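Squalene synthase HpnC (Alicyclobacillus acidocaldarius subsp. acidocaldarius, PDB 4HD1) probably joins isoprenoid diphosphate units head to head, as squalene and phytoene synthases do. Local coordinates at residues Phe44-Ala49 with Gln93-Thr98; Glu73-Arg78 with Pro87-Leu92; Arg129-Tyr134 with Arg182-Arg187. All coordinates share one frame; numbering follows the deposited sequence.

Contact 1. Residues Phe44-Ala49 with Gln93-Thr98. With SO4 (sulfate ion), chain B.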
loop_
_atom_site.group_PDB
_atom_site.type_symbol
_atom_site.label_atom_id
_atom_site.label_comp_id
_atom_site.label_asym_id
_atom_site.label_seq_id
_atom_site.Cartn_x
_atom_site.Cartn_y
_atom_site.Cartn_z
ATOM N N PHE A 44 -1.851 -9.446 11.018
ATOM C CA PHE A 44 -2.209 -8.159 10.428
ATOM C C PHE A 44 -1.632 -7.008 11.272
ATOM O O PHE A 44 -1.047 -6.072 10.717
ATOM C CB PHE A 44 -3.727 -8.042 10.198
ATOM C CG PHE A 44 -4.171 -8.561 8.852
ATOM C CD1 PHE A 44 -4.139 -9.927 8.564
ATOM C CD2 PHE A 44 -4.596 -7.684 7.855
ATOM C CE1 PHE A 44 -4.532 -10.404 7.316
ATOM C CE2 PHE A 44 -4.993 -8.151 6.606
ATOM C CZ PHE A 44 -4.958 -9.512 6.339
ATOM N N TYR A 45 -1.751 -7.109 12.600
ATOM C CA TYR A 45 -1.257 -6.070 13.497
ATOM C C TYR A 45 0.252 -5.897 13.399
ATOM O O TYR A 45 0.736 -4.763 13.363
ATOM C CB TYR A 45 -1.683 -6.312 14.951
ATOM C CG TYR A 45 -3.179 -6.259 15.174
ATOM C CD1 TYR A 45 -3.941 -5.185 14.708
ATOM C CD2 TYR A 45 -3.834 -7.276 15.866
ATOM C CE1 TYR A 45 -5.311 -5.132 14.913
ATOM C CE2 TYR A 45 -5.209 -7.233 16.079
ATOM C CZ TYR A 45 -5.943 -6.161 15.597
ATOM O OH TYR A 45 -7.306 -6.110 15.800
ATOM N N SER A 46 0.994 -7.000 13.325
ATOM C CA SER A 46 2.456 -6.895 13.248
ATOM C C SER A 46 2.944 -6.377 11.889
ATOM O O SER A 46 3.913 -5.616 11.822
ATOM C CB SER A 46 3.137 -8.217 13.601
ATOM O OG SER A 46 2.766 -9.236 12.694
ATOM N N VAL A 47 2.272 -6.779 10.810
ATOM C CA VAL A 47 2.636 -6.303 9.477
ATOM C C VAL A 47 2.303 -4.822 9.335
ATOM O O VAL A 47 3.110 -4.041 8.816
ATOM C CB VAL A 47 1.975 -7.134 8.368
ATOM C CG1 VAL A 47 2.139 -6.459 7.016
ATOM C CG2 VAL A 47 2.582 -8.529 8.343
ATOM N N TYR A 48 1.130 -4.433 9.824
ATOM C CA TYR A 48 0.733 -3.033 9.773
ATOM C C TYR A 48 1.557 -2.129 10.686
ATOM O O TYR A 48 1.877 -1.002 10.287
ATOM C CB TYR A 48 -0.772 -2.872 9.974
ATOM C CG TYR A 48 -1.522 -3.051 8.674
ATOM C CD1 TYR A 48 -1.787 -1.960 7.843
ATOM C CD2 TYR A 48 -1.933 -4.316 8.245
ATOM C CE1 TYR A 48 -2.461 -2.120 6.639
ATOM C CE2 TYR A 48 -2.611 -4.487 7.041
ATOM C CZ TYR A 48 -2.873 -3.386 6.247
ATOM O OH TYR A 48 -3.538 -3.541 5.054
ATOM N N ALA A 49 1.928 -2.613 11.875
ATOM C CA ALA A 49 2.859 -1.866 12.730
ATOM C C ALA A 49 4.180 -1.656 11.995
ATOM O O ALA A 49 4.738 -0.568 12.030
ATOM C CB ALA A 49 3.088 -2.554 14.072
ATOM N N GLN A 93 8.766 -10.971 14.049
ATOM C CA GLN A 93 9.607 -12.173 14.049
ATOM C C GLN A 93 8.808 -13.478 14.163
ATOM O O GLN A 93 9.074 -14.447 13.445
ATOM C CB GLN A 93 10.580 -12.081 15.217
ATOM C CG GLN A 93 11.765 -13.014 15.173
ATOM C CD GLN A 93 12.804 -12.612 16.203
ATOM O OE1 GLN A 93 13.829 -12.031 15.861
ATOM N NE2 GLN A 93 12.528 -12.887 17.473
ATOM N N PHE A 94 7.842 -13.498 15.076
ATOM C CA PHE A 94 6.948 -14.635 15.213
ATOM C C PHE A 94 6.087 -14.788 13.960
ATOM O O PHE A 94 5.994 -15.886 13.402
ATOM C CB PHE A 94 6.069 -14.493 16.452
ATOM C CG PHE A 94 5.150 -15.657 16.670
ATOM C CD1 PHE A 94 5.659 -16.897 17.078
ATOM C CD2 PHE A 94 3.782 -15.528 16.462
ATOM C CE1 PHE A 94 4.814 -17.985 17.277
ATOM C CE2 PHE A 94 2.933 -16.612 16.665
ATOM C CZ PHE A 94 3.449 -17.841 17.068
ATOM N N THR A 95 5.482 -13.683 13.525
ATOM C CA THR A 95 4.686 -13.644 12.298
ATOM C C THR A 95 5.468 -14.130 11.065
ATOM O O THR A 95 4.984 -15.000 10.343
ATOM C CB THR A 95 4.087 -12.242 12.062
ATOM O OG1 THR A 95 3.108 -11.968 13.075
ATOM C CG2 THR A 95 3.435 -12.151 10.693
ATOM N N ILE A 96 6.667 -13.584 10.841
ATOM C CA ILE A 96 7.532 -14.035 9.746
ATOM C C ILE A 96 7.591 -15.561 9.737
ATOM O O ILE A 96 7.327 -16.192 8.713
ATOM C CB ILE A 96 8.999 -13.529 9.863
ATOM C CG1 ILE A 96 9.112 -11.995 9.982
ATOM C CG2 ILE A 96 9.860 -14.088 8.731
ATOM C CD1 ILE A 96 8.476 -11.208 8.871
ATOM N N ALA A 97 7.938 -16.141 10.884
ATOM C CA ALA A 97 8.180 -17.577 10.989
ATOM C C ALA A 97 6.901 -18.405 10.841
ATOM O O ALA A 97 6.879 -19.373 10.091
ATOM C CB ALA A 97 8.895 -17.903 12.294
ATOM N N THR A 98 5.845 -18.002 11.546
ATOM C CA THR A 98 4.572 -18.715 11.557
ATOM C C THR A 98 3.913 -18.749 10.176
ATOM O O THR A 98 3.349 -19.764 9.787
ATOM C CB THR A 98 3.601 -18.090 12.582
ATOM O OG1 THR A 98 4.278 -17.935 13.831
ATOM C CG2 THR A 98 2.376 -18.968 12.798
HETATM S S SO4 B . -8.772 -8.129 18.178
HETATM O O1 SO4 B . -9.319 -9.461 18.560
HETATM O O2 SO4 B . -7.476 -7.876 18.882
HETATM O O3 SO4 B . -8.483 -8.048 16.720
HETATM O O4 SO4 B . -9.838 -7.138 18.550
#

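Contact 2. Residues Glu73-Arg78 with Pro87-Leu92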
loop_
_atom_site.group_PDB
_atom_site.type_symbol
_atom_site.label_atom_id
_atom_site.label_comp_id
_atom_site.label_asym_id
_atom_site.label_seq_id
_atom_site.Cartn_x
_atom_site.Cartn_y
_atom_site.Cartn_z
ATOM N N GLU A 73 15.905 -1.116 8.380
ATOM C CA GLU A 73 16.189 -2.283 7.555
ATOM C C GLU A 73 17.033 -3.297 8.332
ATOM O O GLU A 73 16.835 -4.508 8.194
ATOM C CB GLU A 73 16.890 -1.859 6.265
ATOM C CG GLU A 73 17.165 -2.990 5.289
ATOM C CD GLU A 73 17.684 -2.492 3.956
ATOM O OE1 GLU A 73 18.736 -2.993 3.509
ATOM O OE2 GLU A 73 17.044 -1.599 3.357
ATOM N N GLU A 74 17.957 -2.788 9.150
ATOM C CA GLU A 74 18.752 -3.614 10.059
ATOM C C GLU A 74 17.890 -4.392 11.050
ATOM O O GLU A 74 18.112 -5.588 11.265
ATOM C CB GLU A 74 19.779 -2.764 10.816
ATOM C CG GLU A 74 21.034 -2.451 10.021
ATOM C CD GLU A 74 21.667 -3.692 9.417
ATOM O OE1 GLU A 74 21.907 -4.669 10.161
ATOM O OE2 GLU A 74 21.919 -3.693 8.194
ATOM N N GLU A 75 16.918 -3.704 11.649
ATOM C CA GLU A 75 15.959 -4.323 12.567
ATOM C C GLU A 75 15.165 -5.416 11.851
ATOM O O GLU A 75 15.004 -6.521 12.374
ATOM C CB GLU A 75 15.024 -3.262 13.166
ATOM C CG GLU A 75 15.691 -2.371 14.214
ATOM C CD GLU A 75 15.059 -0.989 14.347
ATOM O OE1 GLU A 75 13.824 -0.897 14.527
ATOM O OE2 GLU A 75 15.807 0.017 14.290
ATOM N N LEU A 76 14.697 -5.105 10.643
ATOM C CA LEU A 76 13.957 -6.054 9.819
ATOM C C LEU A 76 14.765 -7.323 9.553
ATOM O O LEU A 76 14.253 -8.427 9.726
ATOM C CB LEU A 76 13.519 -5.394 8.504
ATOM C CG LEU A 76 12.612 -6.120 7.496
ATOM C CD1 LEU A 76 13.416 -7.004 6.551
ATOM C CD2 LEU A 76 11.478 -6.900 8.159
ATOM N N ARG A 77 16.024 -7.164 9.146
ATOM C CA ARG A 77 16.901 -8.314 8.900
ATOM C C ARG A 77 17.158 -9.132 10.169
ATOM O O ARG A 77 17.234 -10.359 10.113
ATOM C CB ARG A 77 18.223 -7.889 8.257
ATOM C CG ARG A 77 18.064 -7.032 7.010
ATOM C CD ARG A 77 19.372 -6.895 6.252
ATOM N NE ARG A 77 19.337 -7.670 5.019
ATOM C CZ ARG A 77 19.047 -7.164 3.825
ATOM N NH1 ARG A 77 18.781 -5.869 3.689
ATOM N NH2 ARG A 77 19.030 -7.957 2.762
ATOM N N ARG A 78 17.280 -8.446 11.304
ATOM C CA ARG A 78 17.417 -9.114 12.597
ATOM C C ARG A 78 16.178 -9.943 12.927
ATOM O O ARG A 78 16.284 -11.022 13.518
ATOM C CB ARG A 78 17.705 -8.103 13.711
ATOM C CG ARG A 78 19.185 -7.828 13.914
ATOM C CD ARG A 78 19.449 -6.984 15.151
ATOM N NE ARG A 78 19.602 -5.569 14.813
ATOM C CZ ARG A 78 18.717 -4.615 15.093
ATOM N NH1 ARG A 78 17.588 -4.898 15.737
ATOM N NH2 ARG A 78 18.969 -3.364 14.730
ATOM N N PRO A 87 9.611 -4.581 20.838
ATOM C CA PRO A 87 8.333 -5.300 20.911
ATOM C C PRO A 87 7.721 -5.557 19.516
ATOM O O PRO A 87 7.433 -6.715 19.177
ATOM C CB PRO A 87 7.454 -4.362 21.740
ATOM C CG PRO A 87 8.420 -3.644 22.622
ATOM C CD PRO A 87 9.688 -3.491 21.829
ATOM N N ALA A 88 7.558 -4.499 18.715
ATOM C CA ALA A 88 7.006 -4.621 17.355
ATOM C C ALA A 88 7.703 -5.683 16.510
ATOM O O ALA A 88 7.043 -6.506 15.877
ATOM C CB ALA A 88 7.015 -3.282 16.629
ATOM N N PHE A 89 9.031 -5.671 16.516
ATOM C CA PHE A 89 9.807 -6.596 15.700
ATOM C C PHE A 89 9.893 -8.011 16.267
ATOM O O PHE A 89 10.118 -8.957 15.515
ATOM C CB PHE A 89 11.196 -6.031 15.404
ATOM C CG PHE A 89 11.216 -5.057 14.257
ATOM C CD1 PHE A 89 11.152 -5.511 12.939
ATOM C CD2 PHE A 89 11.295 -3.686 14.490
ATOM C CE1 PHE A 89 11.167 -4.616 11.878
ATOM C CE2 PHE A 89 11.312 -2.785 13.433
ATOM C CZ PHE A 89 11.248 -3.251 12.125
ATOM N N ARG A 90 9.727 -8.161 17.579
ATOM C CA ARG A 90 9.574 -9.490 18.169
ATOM C C ARG A 90 8.256 -10.109 17.693
ATOM O O ARG A 90 8.219 -11.277 17.302
ATOM C CB ARG A 90 9.654 -9.447 19.701
ATOM C CG ARG A 90 11.042 -9.730 20.258
ATOM C CD ARG A 90 11.092 -9.704 21.784
ATOM N NE ARG A 90 11.569 -8.413 22.272
ATOM C CZ ARG A 90 10.858 -7.555 23.002
ATOM N NH1 ARG A 90 9.621 -7.843 23.375
ATOM N NH2 ARG A 90 11.398 -6.405 23.373
ATOM N N ALA A 91 7.184 -9.320 17.701
ATOM C CA ALA A 91 5.911 -9.779 17.158
ATOM C C ALA A 91 6.057 -10.131 15.670
ATOM O O ALA A 91 5.640 -11.214 15.241
ATOM C CB ALA A 91 4.820 -8.742 17.379
ATOM N N LEU A 92 6.677 -9.238 14.895
ATOM C CA LEU A 92 6.913 -9.501 13.474
ATOM C C LEU A 92 7.725 -10.782 13.241
ATOM O O LEU A 92 7.401 -11.571 12.352
ATOM C CB LEU A 92 7.581 -8.308 12.777
ATOM C CG LEU A 92 7.519 -8.324 11.243
ATOM C CD1 LEU A 92 6.087 -8.138 10.756
ATOM C CD2 LEU A 92 8.431 -7.264 10.641
#

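Contact 3. Residues Arg129-Tyr134 with Arg182-Arg187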
loop_
_atom_site.group_PDB
_atom_site.type_symbol
_atom_site.label_atom_id
_atom_site.label_comp_id
_atom_site.label_asym_id
_atom_site.label_seq_id
_atom_site.Cartn_x
_atom_site.Cartn_y
_atom_site.Cartn_z
ATOM N N ARG A 129 3.848 3.078 -12.397
ATOM C CA ARG A 129 3.666 1.643 -12.188
ATOM C C ARG A 129 4.816 1.088 -11.345
ATOM O O ARG A 129 4.587 0.368 -10.381
ATOM C CB ARG A 129 3.586 0.914 -13.531
ATOM C CG ARG A 129 3.413 -0.590 -13.434
ATOM C CD ARG A 129 1.994 -1.014 -13.760
ATOM N NE ARG A 129 1.883 -2.471 -13.768
ATOM C CZ ARG A 129 0.930 -3.162 -14.388
ATOM N NH1 ARG A 129 -0.019 -2.541 -15.075
ATOM N NH2 ARG A 129 0.932 -4.487 -14.327
ATOM N N ASP A 130 6.047 1.455 -11.697
ATOM C CA ASP A 130 7.231 0.960 -10.999
ATOM C C ASP A 130 7.276 1.367 -9.520
ATOM O O ASP A 130 7.676 0.573 -8.667
ATOM C CB ASP A 130 8.509 1.389 -11.711
ATOM C CG ASP A 130 9.629 0.397 -11.521
ATOM O OD1 ASP A 130 10.611 0.735 -10.829
ATOM O OD2 ASP A 130 9.511 -0.735 -12.044
ATOM N N TYR A 131 6.860 2.598 -9.226
ATOM C CA TYR A 131 6.737 3.057 -7.844
ATOM C C TYR A 131 5.752 2.178 -7.068
ATOM O O TYR A 131 6.039 1.760 -5.943
ATOM C CB TYR A 131 6.316 4.530 -7.788
ATOM C CG TYR A 131 5.994 5.038 -6.393
ATOM C CD1 TYR A 131 6.938 4.968 -5.365
ATOM C CD2 TYR A 131 4.747 5.599 -6.107
ATOM C CE1 TYR A 131 6.643 5.428 -4.090
ATOM C CE2 TYR A 131 4.442 6.069 -4.835
ATOM C CZ TYR A 131 5.391 5.979 -3.831
ATOM O OH TYR A 131 5.098 6.445 -2.567
ATOM N N CYS A 132 4.606 1.892 -7.688
ATOM C CA CYS A 132 3.575 1.031 -7.098
ATOM C C CYS A 132 4.083 -0.352 -6.701
ATOM O O CYS A 132 3.593 -0.931 -5.730
ATOM C CB CYS A 132 2.380 0.902 -8.037
ATOM S SG CYS A 132 1.460 2.443 -8.207
ATOM N N ARG A 133 5.067 -0.867 -7.440
ATOM C CA ARG A 133 5.698 -2.151 -7.110
ATOM C C ARG A 133 6.404 -2.141 -5.746
ATOM O O ARG A 133 6.745 -3.202 -5.213
ATOM C CB ARG A 133 6.672 -2.579 -8.210
ATOM C CG ARG A 133 5.989 -3.065 -9.482
ATOM C CD ARG A 133 6.973 -3.289 -10.623
ATOM N NE ARG A 133 7.959 -4.322 -10.303
ATOM C CZ ARG A 133 9.213 -4.085 -9.923
ATOM N NH1 ARG A 133 9.663 -2.838 -9.821
ATOM N NH2 ARG A 133 10.023 -5.099 -9.649
ATOM N N TYR A 134 6.610 -0.947 -5.186
ATOM C CA TYR A 134 7.290 -0.799 -3.898
ATOM C C TYR A 134 6.350 -0.294 -2.820
ATOM O O TYR A 134 6.449 -0.709 -1.670
ATOM C CB TYR A 134 8.524 0.117 -4.018
ATOM C CG TYR A 134 9.585 -0.466 -4.924
ATOM C CD1 TYR A 134 10.619 -1.251 -4.409
ATOM C CD2 TYR A 134 9.532 -0.267 -6.306
ATOM C CE1 TYR A 134 11.576 -1.812 -5.243
ATOM C CE2 TYR A 134 10.483 -0.821 -7.146
ATOM C CZ TYR A 134 11.501 -1.587 -6.612
ATOM O OH TYR A 134 12.441 -2.129 -7.450
ATOM N N ARG A 182 4.231 17.299 -4.687
ATOM C CA ARG A 182 4.296 16.106 -5.539
ATOM C C ARG A 182 3.180 16.021 -6.560
ATOM O O ARG A 182 2.031 16.363 -6.276
ATOM C CB ARG A 182 4.237 14.837 -4.694
ATOM C CG ARG A 182 5.407 14.661 -3.762
ATOM C CD ARG A 182 5.102 13.613 -2.713
ATOM N NE ARG A 182 6.178 13.574 -1.732
ATOM C CZ ARG A 182 7.374 13.039 -1.961
ATOM N NH1 ARG A 182 7.649 12.478 -3.137
ATOM N NH2 ARG A 182 8.297 13.064 -1.011
ATOM N N ILE A 183 3.531 15.537 -7.747
ATOM C CA ILE A 183 2.555 15.206 -8.774
ATOM C C ILE A 183 2.829 13.795 -9.287
ATOM O O ILE A 183 3.941 13.489 -9.733
ATOM C CB ILE A 183 2.560 16.216 -9.940
ATOM C CG1 ILE A 183 2.390 17.651 -9.410
ATOM C CG2 ILE A 183 1.472 15.857 -10.955
ATOM C CD1 ILE A 183 2.685 18.741 -10.421
ATOM N N TYR A 184 1.805 12.947 -9.211
ATOM C CA TYR A 184 1.900 11.548 -9.619
ATOM C C TYR A 184 1.377 11.302 -11.032
ATOM O O TYR A 184 1.672 10.260 -11.630
ATOM C CB TYR A 184 1.183 10.644 -8.606
ATOM C CG TYR A 184 1.888 10.587 -7.272
ATOM C CD1 TYR A 184 3.006 9.771 -7.089
ATOM C CD2 TYR A 184 1.457 11.364 -6.199
ATOM C CE1 TYR A 184 3.675 9.724 -5.872
ATOM C CE2 TYR A 184 2.115 11.319 -4.973
ATOM C CZ TYR A 184 3.222 10.496 -4.813
ATOM O OH TYR A 184 3.883 10.445 -3.604
ATOM N N VAL A 185 0.605 12.251 -11.562
ATOM C CA VAL A 185 0.114 12.149 -12.937
ATOM C C VAL A 185 1.323 12.125 -13.868
ATOM O O VAL A 185 2.145 13.029 -13.808
ATOM C CB VAL A 185 -0.823 13.314 -13.317
ATOM C CG1 VAL A 185 -1.443 13.064 -14.677
ATOM C CG2 VAL A 185 -1.921 13.483 -12.282
ATOM N N PRO A 186 1.460 11.074 -14.698
ATOM C CA PRO A 186 2.634 10.980 -15.574
ATOM C C PRO A 186 2.726 12.138 -16.572
ATOM O O PRO A 186 1.703 12.563 -17.129
ATOM C CB PRO A 186 2.427 9.646 -16.297
ATOM C CG PRO A 186 1.556 8.855 -15.379
ATOM C CD PRO A 186 0.624 9.862 -14.775
ATOM N N ARG A 187 3.951 12.618 -16.793
ATOM C CA ARG A 187 4.226 13.762 -17.665
ATOM C C ARG A 187 3.830 13.495 -19.122
ATOM O O ARG A 187 3.259 14.365 -19.780
ATOM C CB ARG A 187 5.709 14.163 -17.572
ATOM C CG ARG A 187 5.972 15.661 -17.719
ATOM C CD ARG A 187 7.458 15.993 -17.866
ATOM N NE ARG A 187 8.041 16.570 -16.656
ATOM C CZ ARG A 187 8.412 15.863 -15.591
ATOM N NH1 ARG A 187 8.258 14.545 -15.581
ATOM N NH2 ARG A 187 8.933 16.474 -14.537
#

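Contact 1. Residues Phe44-Ala49 with Gln93-Thr98
Ser46 and Thr95 face each other across two packed helices, and their hydroxyls meet tip to tip. The polar part is a single hydrogen bond between Ser46 OG and Thr95 OG1, 2.8 Å long. Ser46 holds OG between its own backbone N and carbonyl carbon (chi1 62°), and from there it reaches the threonine. Both hydroxyls also bond to His43, in the first turn of helix 41-56: Ser46 OG to its O, Thr95 OG1 to its side-chain ND1. The buried polar atoms thus form a small network around His43.

The apolar part is thin. It is a loose approach of two methyls, Val47 CG2 and Thr95 CG2, at 4.4 Å.

Tyr45 leads away from the other helix to a sulfate, probably from the crystallisation liquor. Sulfate O3 lies near the plane of the Tyr45 ring, at its edge. Ala3 N and Arg19 NE also bind this ion.

The contact joins helix 41-56 to helix 87-99 in an all-helical fold. Helix 12-25 covers one flank, where Phe15 touches Thr95. Helix 137-146 also packs on helix 41-56, with Leu142 on Val47.

Contact 2. Residues Glu73-Arg78 with Pro87-Leu92
Phe89 buries the most surface here, laying its ring against Glu75 and Leu76 of the preceding helix. The two helices, 65-81 and 87-99, are consecutive elements of the all-helical squalene/phytoene synthase fold. Their short segments run in the same general sense, with axes 9.9 Å from each other at closest approach.

CB of Glu75 sits over one face of the phenyl ring, toward its rim. It makes a CH-pi contact, 3.9 Å from the centroid of the Phe89 ring and 16° off the ring normal. The CG of Glu75 stands beside its own backbone N (chi1 -73°). From there the extended chain carries the carboxylate past the rim of the ring, which leaves Glu75 OE1 3.3 Å from Phe89 CE2. The carboxylate is turned almost perpendicular to the ring, with the planes 84° apart. No hydrogen bond joins the two segments.

Phe89 CE1 rests near Leu76 CA, at 3.8 Å. The Leu76 side chain adds a looser contact with the ring through CB. Tyr72 meets Phe89 edge-to-face, and Phe50 touches Leu76, Phe89 and Leu92. Helices 65-81 and 41-56 thus both meet the Phe89 ring.

The part of the contact between Leu76 and Leu92 is apolar. In both leucines CG lies anti to the backbone N. The two side chains cross at a slant, and the methyl CD2 of Leu76 meets Leu92 CD2 at 3.9 Å.

Contact 3. Residues Arg129-Tyr134 with Arg182-Arg187
Tyr131 and Tyr184 lean toward each other from the two segments and touch through one ring carbon each. Their planes are nearly parallel, 17° apart. The rings are slid well past one another, however, with centroids separated by 6.0 Å. They barely overlap, so the pair is not a true face-to-face stack. The closest approach is Tyr131 CE2 to Tyr184 CE1, 3.9 Å. Both carbons sit next to the one that bears the hydroxyl.

The two side chains converge as they extend. Tyr131 CB and Tyr184 CB are 8.0 Å apart. At the other end, Tyr131 OH and Tyr184 OH are only 4.3 Å apart. Tyr131 sends its ring out with CG anti to the backbone N (chi1 173°). In Tyr184, CG stands beside the backbone N instead (chi1 -69°). Tyr184 OH is hydrogen-bonded to Asp116 OD1 of helix 104-118, which helps to fix the position of its ring. His170 stacks on Tyr184 and also touches Tyr131, so it bridges the pair.

The loop segment passes close to residues of the probable active site. Arg182 makes a weak, long ion pair with Asp59, and Tyr184 touches Asp177. These aspartates belong to two aspartate-rich sequences that, in this family, typically hold diphosphate through magnesium. Helix 125-135 packs on helix 152-172 through Tyr131 and Cys132. The loop 182-187 runs from helix 174-179 to helix 187-191, and rests Ile183 on helix 197-201.

From the N terminus, helix 41-56 comes first, followed by helix 65-81 and helix 87-99. Contact 2 joins the second and third and closes a short loop of eight residues. Contact 1 reaches back from helix 87-99 to helix 41-56, so its longer loop encloses contact 2. The two share helix 87-99, and Leu92 CD1 packs on Ser46 O, so they form one continuous three-helix unit. Contact 3 opens and closes later, after both. Its centre is about 28 Å from each of theirs, and across the chain's centre from contact 1. It ties helix 125-135 to the loop that precedes helix 187-191.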